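Local structure of tyrocidine synthetase 3 (2JGP) at residues Thr279-Thr291 and Leu340-Val352. The protein forms part of a nonribosomal peptide synthetase, pairing a peptidyl carrier domain with a condensation domain that forms peptide bonds in the biosynthesis of the antibiotic tyrocidine. Residues are numbered along the deposited sequence; the frame is centred on the assembly and turned at random.
Sequences TFADDIPVLNLPT and LLAKYAGQEDIIV
The carboxamide of Q347 bridges two backbone groups of the extended part of 279-291. Its NE2 donates to V286 O at 2.9 Å, nearly straight (174°) and with the acceptor in the amide plane, while OE1 takes the N-H of N288 at 3.0 Å from above its carbonyl plane. The chain of Q347 runs extended beyond CG (chi2 178°), carrying the amide up to the backbone groups that flank L287 in the sequence; together the two bonds restrain the rotation of the amide. With its CG anti to the backbone N (chi1 -176°), L287 sends CD1 past this amide to the CB of A345, 3.9 Å away, and also touches L341 CB and I350 CG2. Farther along, L289 reaches with CD2 to the CB of Y344 and the CD2 of L341. P290 sets its ring across the Y344 side chain at roughly a right angle, its CD 3.3 Å from Y344 O, and A345 CA makes a C-H...O contact with N288 O. At the other end I351 points its CD1 into a group formed by F280 CE2 (3.5 Å), I284 CG2 and P285 CD. The pyrrolidine of P285 also crosses D349, with CB 3.4 Å from D349 O. D349 OD2 accepts from a water that donates weakly to D283 O, but its charge is paired with R378, which also forms a salt bridge with D282. Within the condensation domain, the loop leaving helix 267-279 is thus laid over the end of helix 329-345 and the start of strand 350-356. Strand 373-379 pairs with that strand and packs against F280 and I351; strand 430-435 meets L287 and L341, and helix 489-508 supplies F495, edge-to-face with Y344.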
ATOM      1  N   THR A 279       5.949 -12.206  16.027  1.00 54.19           N
ATOM      2  CA  THR A 279       4.681 -12.567  15.394  1.00 54.57           C
ATOM      3  C   THR A 279       4.754 -13.889  14.616  1.00 55.06           C
ATOM      4  O   THR A 279       3.792 -14.659  14.619  1.00 54.75           O
ATOM      5  CB  THR A 279       4.172 -11.436  14.456  1.00 54.55           C
ATOM      6  OG1 THR A 279       3.868 -10.267  15.230  1.00 54.11           O
ATOM      7  CG2 THR A 279       2.922 -11.866  13.688  1.00 54.40           C
ATOM      8  N   PHE A 280       5.890 -14.150  13.969  1.00 55.76           N
ATOM      9  CA  PHE A 280       6.068 -15.361  13.157  1.00 56.46           C
ATOM     10  C   PHE A 280       7.141 -16.304  13.719  1.00 57.24           C
ATOM     11  O   PHE A 280       7.805 -17.019  12.967  1.00 57.40           O
ATOM     12  CB  PHE A 280       6.398 -14.972  11.710  1.00 56.44           C
ATOM     13  CG  PHE A 280       5.318 -14.171  11.043  1.00 56.09           C
ATOM     14  CD1 PHE A 280       5.485 -12.820  10.788  1.00 56.14           C
ATOM     15  CD2 PHE A 280       4.120 -14.771  10.685  1.00 56.33           C
ATOM     16  CE1 PHE A 280       4.481 -12.085  10.176  1.00 56.03           C
ATOM     17  CE2 PHE A 280       3.114 -14.041  10.081  1.00 55.79           C
ATOM     18  CZ  PHE A 280       3.292 -12.697   9.827  1.00 56.06           C
ATOM     19  N   ALA A 281       7.291 -16.316  15.042  1.00 58.28           N
ATOM     20  CA  ALA A 281       8.320 -17.120  15.703  1.00 59.30           C
ATOM     21  C   ALA A 281       7.963 -18.607  15.745  1.00 60.31           C
ATOM     22  O   ALA A 281       8.845 -19.471  15.689  1.00 60.47           O
ATOM     23  CB  ALA A 281       8.561 -16.602  17.110  1.00 59.28           C
ATOM     24  N   ASP A 282       6.666 -18.893  15.840  1.00 61.50           N
ATOM     25  CA  ASP A 282       6.163 -20.264  15.978  1.00 62.53           C
ATOM     26  C   ASP A 282       5.920 -20.908  14.600  1.00 63.35           C
ATOM     27  O   ASP A 282       6.601 -20.564  13.627  1.00 63.71           O
ATOM     28  CB  ASP A 282       4.893 -20.257  16.846  1.00 62.66           C
ATOM     29  CG  ASP A 282       3.784 -19.402  16.260  1.00 63.10           C
ATOM     30  OD1 ASP A 282       2.600 -19.697  16.519  1.00 63.75           O
ATOM     31  OD2 ASP A 282       4.100 -18.425  15.547  1.00 64.04           O
ATOM     32  N   ASP A 283       4.963 -21.834  14.515  1.00 64.18           N
ATOM     33  CA  ASP A 283       4.686 -22.563  13.273  1.00 64.75           C
ATOM     34  C   ASP A 283       3.902 -21.681  12.302  1.00 64.75           C
ATOM     35  O   ASP A 283       2.730 -21.383  12.542  1.00 64.97           O
ATOM     36  CB  ASP A 283       3.891 -23.846  13.558  1.00 65.06           C
ATOM     37  CG  ASP A 283       4.334 -24.542  14.830  1.00 65.96           C
ATOM     38  OD1 ASP A 283       5.539 -24.856  14.955  1.00 67.40           O
ATOM     39  OD2 ASP A 283       3.470 -24.766  15.708  1.00 67.75           O
ATOM     40  N   ILE A 284       4.547 -21.269  11.210  1.00 64.86           N
ATOM     41  CA  ILE A 284       3.923 -20.387  10.221  1.00 64.75           C
ATOM     42  C   ILE A 284       2.944 -21.173   9.343  1.00 64.57           C
ATOM     43  O   ILE A 284       3.349 -22.106   8.649  1.00 64.65           O
ATOM     44  CB  ILE A 284       4.974 -19.702   9.319  1.00 64.89           C
ATOM     45  CG1 ILE A 284       5.888 -18.801  10.158  1.00 65.09           C
ATOM     46  CG2 ILE A 284       4.292 -18.882   8.216  1.00 64.79           C
ATOM     47  CD1 ILE A 284       6.970 -18.111   9.350  1.00 65.24           C
ATOM     48  N   PRO A 285       1.654 -20.791   9.363  1.00 64.19           N
ATOM     49  CA  PRO A 285       0.635 -21.557   8.650  1.00 63.94           C
ATOM     50  C   PRO A 285       0.651 -21.340   7.139  1.00 63.73           C
ATOM     51  O   PRO A 285       0.864 -20.221   6.676  1.00 63.87           O
ATOM     52  CB  PRO A 285      -0.670 -21.017   9.237  1.00 63.92           C
ATOM     53  CG  PRO A 285      -0.357 -19.624   9.597  1.00 64.03           C
ATOM     54  CD  PRO A 285       1.072 -19.623  10.051  1.00 64.11           C
ATOM     55  N   VAL A 286       0.420 -22.414   6.389  1.00 63.36           N
ATOM     56  CA  VAL A 286       0.252 -22.338   4.943  1.00 63.01           C
ATOM     57  C   VAL A 286      -1.236 -22.484   4.626  1.00 62.61           C
ATOM     58  O   VAL A 286      -1.863 -23.461   5.042  1.00 62.73           O
ATOM     59  CB  VAL A 286       1.050 -23.446   4.229  1.00 63.03           C
ATOM     60  CG1 VAL A 286       0.961 -23.280   2.724  1.00 62.86           C
ATOM     61  CG2 VAL A 286       2.503 -23.427   4.683  1.00 63.34           C
ATOM     62  N   LEU A 287      -1.790 -21.512   3.901  1.00 62.11           N
ATOM     63  CA  LEU A 287      -3.209 -21.511   3.540  1.00 61.76           C
ATOM     64  C   LEU A 287      -3.546 -22.719   2.669  1.00 61.38           C
ATOM     65  O   LEU A 287      -2.907 -22.945   1.646  1.00 61.50           O
ATOM     66  CB  LEU A 287      -3.565 -20.227   2.791  1.00 61.84           C
ATOM     67  CG  LEU A 287      -5.032 -19.987   2.416  1.00 61.91           C
ATOM     68  CD1 LEU A 287      -5.918 -19.835   3.644  1.00 62.59           C
ATOM     69  CD2 LEU A 287      -5.140 -18.762   1.519  1.00 62.55           C
ATOM     70  N   ASN A 288      -4.549 -23.486   3.079  1.00 60.92           N
ATOM     71  CA  ASN A 288      -4.953 -24.677   2.342  1.00 60.64           C
ATOM     72  C   ASN A 288      -6.320 -24.492   1.698  1.00 59.95           C
ATOM     73  O   ASN A 288      -7.282 -25.172   2.051  1.00 59.71           O
ATOM     74  CB  ASN A 288      -4.954 -25.893   3.268  1.00 61.06           C
ATOM     75  CG  ASN A 288      -5.255 -27.191   2.534  1.00 61.24           C
ATOM     76  OD1 ASN A 288      -6.018 -28.017   3.023  1.00 64.43           O
ATOM     77  ND2 ASN A 288      -4.669 -27.367   1.353  1.00 61.89           N
ATOM     78  N   LEU A 289      -6.399 -23.565   0.749  1.00 59.23           N
ATOM     79  CA  LEU A 289      -7.627 -23.370  -0.009  1.00 58.89           C
ATOM     80  C   LEU A 289      -7.867 -24.586  -0.882  1.00 58.32           C
ATOM     81  O   LEU A 289      -6.921 -25.138  -1.442  1.00 57.72           O
ATOM     82  CB  LEU A 289      -7.546 -22.136  -0.907  1.00 58.81           C
ATOM     83  CG  LEU A 289      -7.738 -20.780  -0.243  1.00 59.50           C
ATOM     84  CD1 LEU A 289      -7.538 -19.690  -1.291  1.00 59.47           C
ATOM     85  CD2 LEU A 289      -9.110 -20.692   0.409  1.00 58.99           C
ATOM     86  N   PRO A 290      -9.134 -25.009  -1.000  1.00 58.08           N
ATOM     87  CA  PRO A 290      -9.428 -26.090  -1.917  1.00 57.74           C
ATOM     88  C   PRO A 290      -9.360 -25.521  -3.321  1.00 57.17           C
ATOM     89  O   PRO A 290      -9.871 -24.432  -3.565  1.00 57.95           O
ATOM     90  CB  PRO A 290     -10.853 -26.498  -1.542  1.00 57.77           C
ATOM     91  CG  PRO A 290     -11.459 -25.287  -0.990  1.00 58.08           C
ATOM     92  CD  PRO A 290     -10.349 -24.505  -0.336  1.00 58.21           C
ATOM     93  N   THR A 291      -8.690 -26.225  -4.218  1.00 56.46           N
ATOM     94  CA  THR A 291      -8.523 -25.750  -5.579  1.00 55.60           C
ATOM     95  C   THR A 291      -9.257 -26.690  -6.523  1.00 55.03           C
ATOM     96  O   THR A 291      -9.410 -27.879  -6.230  1.00 55.11           O
ATOM     97  CB  THR A 291      -7.032 -25.672  -5.941  1.00 55.49           C
ATOM     98  OG1 THR A 291      -6.428 -26.963  -5.778  1.00 55.10           O
ATOM     99  CG2 THR A 291      -6.324 -24.668  -5.045  1.00 54.76           C
ATOM    100  N   LEU A 340     -13.991 -15.972   5.891  1.00 57.52           N
ATOM    101  CA  LEU A 340     -14.223 -16.588   4.580  1.00 57.61           C
ATOM    102  C   LEU A 340     -13.145 -17.631   4.283  1.00 57.22           C
ATOM    103  O   LEU A 340     -13.450 -18.784   3.966  1.00 57.09           O
ATOM    104  CB  LEU A 340     -14.218 -15.519   3.483  1.00 57.77           C
ATOM    105  CG  LEU A 340     -14.959 -15.737   2.150  1.00 59.17           C
ATOM    106  CD1 LEU A 340     -14.128 -15.210   0.996  1.00 58.47           C
ATOM    107  CD2 LEU A 340     -15.385 -17.164   1.890  1.00 59.86           C
ATOM    108  N   LEU A 341     -11.885 -17.216   4.398  1.00 56.99           N
ATOM    109  CA  LEU A 341     -10.750 -18.106   4.150  1.00 56.91           C
ATOM    110  C   LEU A 341     -10.718 -19.261   5.149  1.00 56.88           C
ATOM    111  O   LEU A 341     -10.422 -20.395   4.778  1.00 56.49           O
ATOM    112  CB  LEU A 341      -9.427 -17.331   4.209  1.00 56.90           C
ATOM    113  CG  LEU A 341      -9.186 -16.245   3.151  1.00 56.86           C
ATOM    114  CD1 LEU A 341      -7.881 -15.525   3.435  1.00 56.48           C
ATOM    115  CD2 LEU A 341      -9.193 -16.829   1.745  1.00 55.98           C
ATOM    116  N   ALA A 342     -11.010 -18.962   6.415  1.00 56.91           N
ATOM    117  CA  ALA A 342     -11.042 -19.975   7.471  1.00 57.27           C
ATOM    118  C   ALA A 342     -12.036 -21.095   7.157  1.00 57.50           C
ATOM    119  O   ALA A 342     -11.756 -22.272   7.394  1.00 57.78           O
ATOM    120  CB  ALA A 342     -11.379 -19.333   8.812  1.00 57.24           C
ATOM    121  N   LYS A 343     -13.193 -20.722   6.620  1.00 57.77           N
ATOM    122  CA  LYS A 343     -14.234 -21.695   6.291  1.00 58.14           C
ATOM    123  C   LYS A 343     -13.883 -22.510   5.043  1.00 57.84           C
ATOM    124  O   LYS A 343     -14.077 -23.726   5.019  1.00 58.25           O
ATOM    125  CB  LYS A 343     -15.590 -21.003   6.140  1.00 58.23           C
ATOM    126  CG  LYS A 343     -16.187 -20.588   7.481  1.00 59.67           C
ATOM    127  CD  LYS A 343     -17.572 -19.977   7.341  1.00 60.57           C
ATOM    128  CE  LYS A 343     -18.091 -19.507   8.689  1.00 61.61           C
ATOM    129  NZ  LYS A 343     -18.271 -20.642   9.636  1.00 62.58           N
ATOM    130  N   TYR A 344     -13.354 -21.847   4.018  1.00 57.84           N
ATOM    131  CA  TYR A 344     -12.899 -22.545   2.811  1.00 57.59           C
ATOM    132  C   TYR A 344     -11.722 -23.470   3.101  1.00 57.44           C
ATOM    133  O   TYR A 344     -11.705 -24.618   2.655  1.00 57.21           O
ATOM    134  CB  TYR A 344     -12.531 -21.545   1.700  1.00 57.80           C
ATOM    135  CG  TYR A 344     -13.682 -21.278   0.769  1.00 57.73           C
ATOM    136  CD1 TYR A 344     -14.736 -20.470   1.157  1.00 57.82           C
ATOM    137  CD2 TYR A 344     -13.739 -21.877  -0.486  1.00 58.95           C
ATOM    138  CE1 TYR A 344     -15.809 -20.237   0.316  1.00 58.65           C
ATOM    139  CE2 TYR A 344     -14.808 -21.660  -1.336  1.00 58.99           C
ATOM    140  CZ  TYR A 344     -15.843 -20.839  -0.930  1.00 59.02           C
ATOM    141  OH  TYR A 344     -16.908 -20.618  -1.777  1.00 58.53           O
ATOM    142  N   ALA A 345     -10.757 -22.975   3.870  1.00 57.12           N
ATOM    143  CA  ALA A 345      -9.518 -23.699   4.118  1.00 57.25           C
ATOM    144  C   ALA A 345      -9.612 -24.715   5.259  1.00 57.15           C
ATOM    145  O   ALA A 345      -8.762 -25.593   5.366  1.00 57.19           O
ATOM    146  CB  ALA A 345      -8.393 -22.712   4.400  1.00 57.03           C
ATOM    147  N   GLY A 346     -10.625 -24.582   6.114  1.00 57.28           N
ATOM    148  CA  GLY A 346     -10.736 -25.407   7.318  1.00 57.25           C
ATOM    149  C   GLY A 346      -9.579 -25.164   8.272  1.00 57.40           C
ATOM    150  O   GLY A 346      -9.044 -26.107   8.863  1.00 57.82           O
ATOM    151  N   GLN A 347      -9.190 -23.897   8.405  1.00 57.53           N
ATOM    152  CA  GLN A 347      -8.059 -23.487   9.241  1.00 57.41           C
ATOM    153  C   GLN A 347      -8.469 -22.337  10.153  1.00 57.25           C
ATOM    154  O   GLN A 347      -9.405 -21.597   9.847  1.00 57.38           O
ATOM    155  CB  GLN A 347      -6.885 -23.051   8.361  1.00 57.38           C
ATOM    156  CG  GLN A 347      -6.224 -24.183   7.600  1.00 57.86           C
ATOM    157  CD  GLN A 347      -5.110 -23.703   6.702  1.00 58.39           C
ATOM    158  OE1 GLN A 347      -5.284 -22.752   5.939  1.00 60.60           O
ATOM    159  NE2 GLN A 347      -3.958 -24.357   6.781  1.00 58.81           N
ATOM    160  N   GLU A 348      -7.754 -22.190  11.268  1.00 56.76           N
ATOM    161  CA  GLU A 348      -8.068 -21.176  12.271  1.00 56.63           C
ATOM    162  C   GLU A 348      -6.860 -20.282  12.577  1.00 56.15           C
ATOM    163  O   GLU A 348      -6.805 -19.633  13.614  1.00 56.20           O
ATOM    164  CB  GLU A 348      -8.564 -21.858  13.548  1.00 56.61           C
ATOM    165  CG  GLU A 348      -9.721 -22.820  13.311  1.00 57.26           C
ATOM    166  CD  GLU A 348     -10.418 -23.220  14.590  1.00 57.86           C
ATOM    167  OE1 GLU A 348     -11.660 -23.347  14.574  1.00 58.36           O
ATOM    168  OE2 GLU A 348      -9.731 -23.384  15.616  1.00 58.50           O
ATOM    169  N   ASP A 349      -5.910 -20.249  11.650  1.00 55.78           N
ATOM    170  CA  ASP A 349      -4.694 -19.456  11.780  1.00 55.15           C
ATOM    171  C   ASP A 349      -4.274 -19.126  10.353  1.00 54.93           C
ATOM    172  O   ASP A 349      -3.884 -20.013   9.587  1.00 54.22           O
ATOM    173  CB  ASP A 349      -3.619 -20.270  12.503  1.00 55.29           C
ATOM    174  CG  ASP A 349      -2.375 -19.464  12.836  1.00 55.43           C
ATOM    175  OD1 ASP A 349      -2.258 -18.285  12.426  1.00 53.99           O
ATOM    176  OD2 ASP A 349      -1.491 -20.044  13.506  1.00 55.06           O
ATOM    177  N   ILE A 350      -4.378 -17.843  10.007  1.00 54.73           N
ATOM    178  CA  ILE A 350      -4.333 -17.398   8.620  1.00 54.80           C
ATOM    179  C   ILE A 350      -3.552 -16.101   8.474  1.00 54.27           C
ATOM    180  O   ILE A 350      -3.728 -15.176   9.271  1.00 53.24           O
ATOM    181  CB  ILE A 350      -5.763 -17.161   8.075  1.00 55.09           C
ATOM    182  CG1 ILE A 350      -6.595 -18.445   8.218  1.00 55.98           C
ATOM    183  CG2 ILE A 350      -5.711 -16.690   6.614  1.00 56.31           C
ATOM    184  CD1 ILE A 350      -7.895 -18.429   7.489  1.00 57.22           C
ATOM    185  N   ILE A 351      -2.707 -16.042   7.444  1.00 53.79           N
ATOM    186  CA  ILE A 351      -1.931 -14.839   7.122  1.00 53.67           C
ATOM    187  C   ILE A 351      -2.432 -14.266   5.796  1.00 53.93           C
ATOM    188  O   ILE A 351      -2.549 -14.991   4.807  1.00 53.93           O
ATOM    189  CB  ILE A 351      -0.422 -15.142   7.032  1.00 53.76           C
ATOM    190  CG1 ILE A 351       0.049 -15.885   8.293  1.00 53.43           C
ATOM    191  CG2 ILE A 351       0.378 -13.852   6.841  1.00 53.42           C
ATOM    192  CD1 ILE A 351       1.431 -16.463   8.184  1.00 54.58           C
ATOM    193  N   VAL A 352      -2.750 -12.972   5.797  1.00 54.01           N
ATOM    194  CA  VAL A 352      -3.222 -12.265   4.608  1.00 54.53           C
ATOM    195  C   VAL A 352      -2.315 -11.070   4.356  1.00 54.96           C
ATOM    196  O   VAL A 352      -2.096 -10.271   5.251  1.00 55.33           O
ATOM    197  CB  VAL A 352      -4.663 -11.750   4.799  1.00 54.41           C
ATOM    198  CG1 VAL A 352      -5.079 -10.858   3.623  1.00 54.81           C
ATOM    199  CG2 VAL A 352      -5.636 -12.934   4.982  1.00 54.73           C
TER
HETATM  200  O   HOH W   1      -0.397 -22.467  12.945  1.00 65.77           O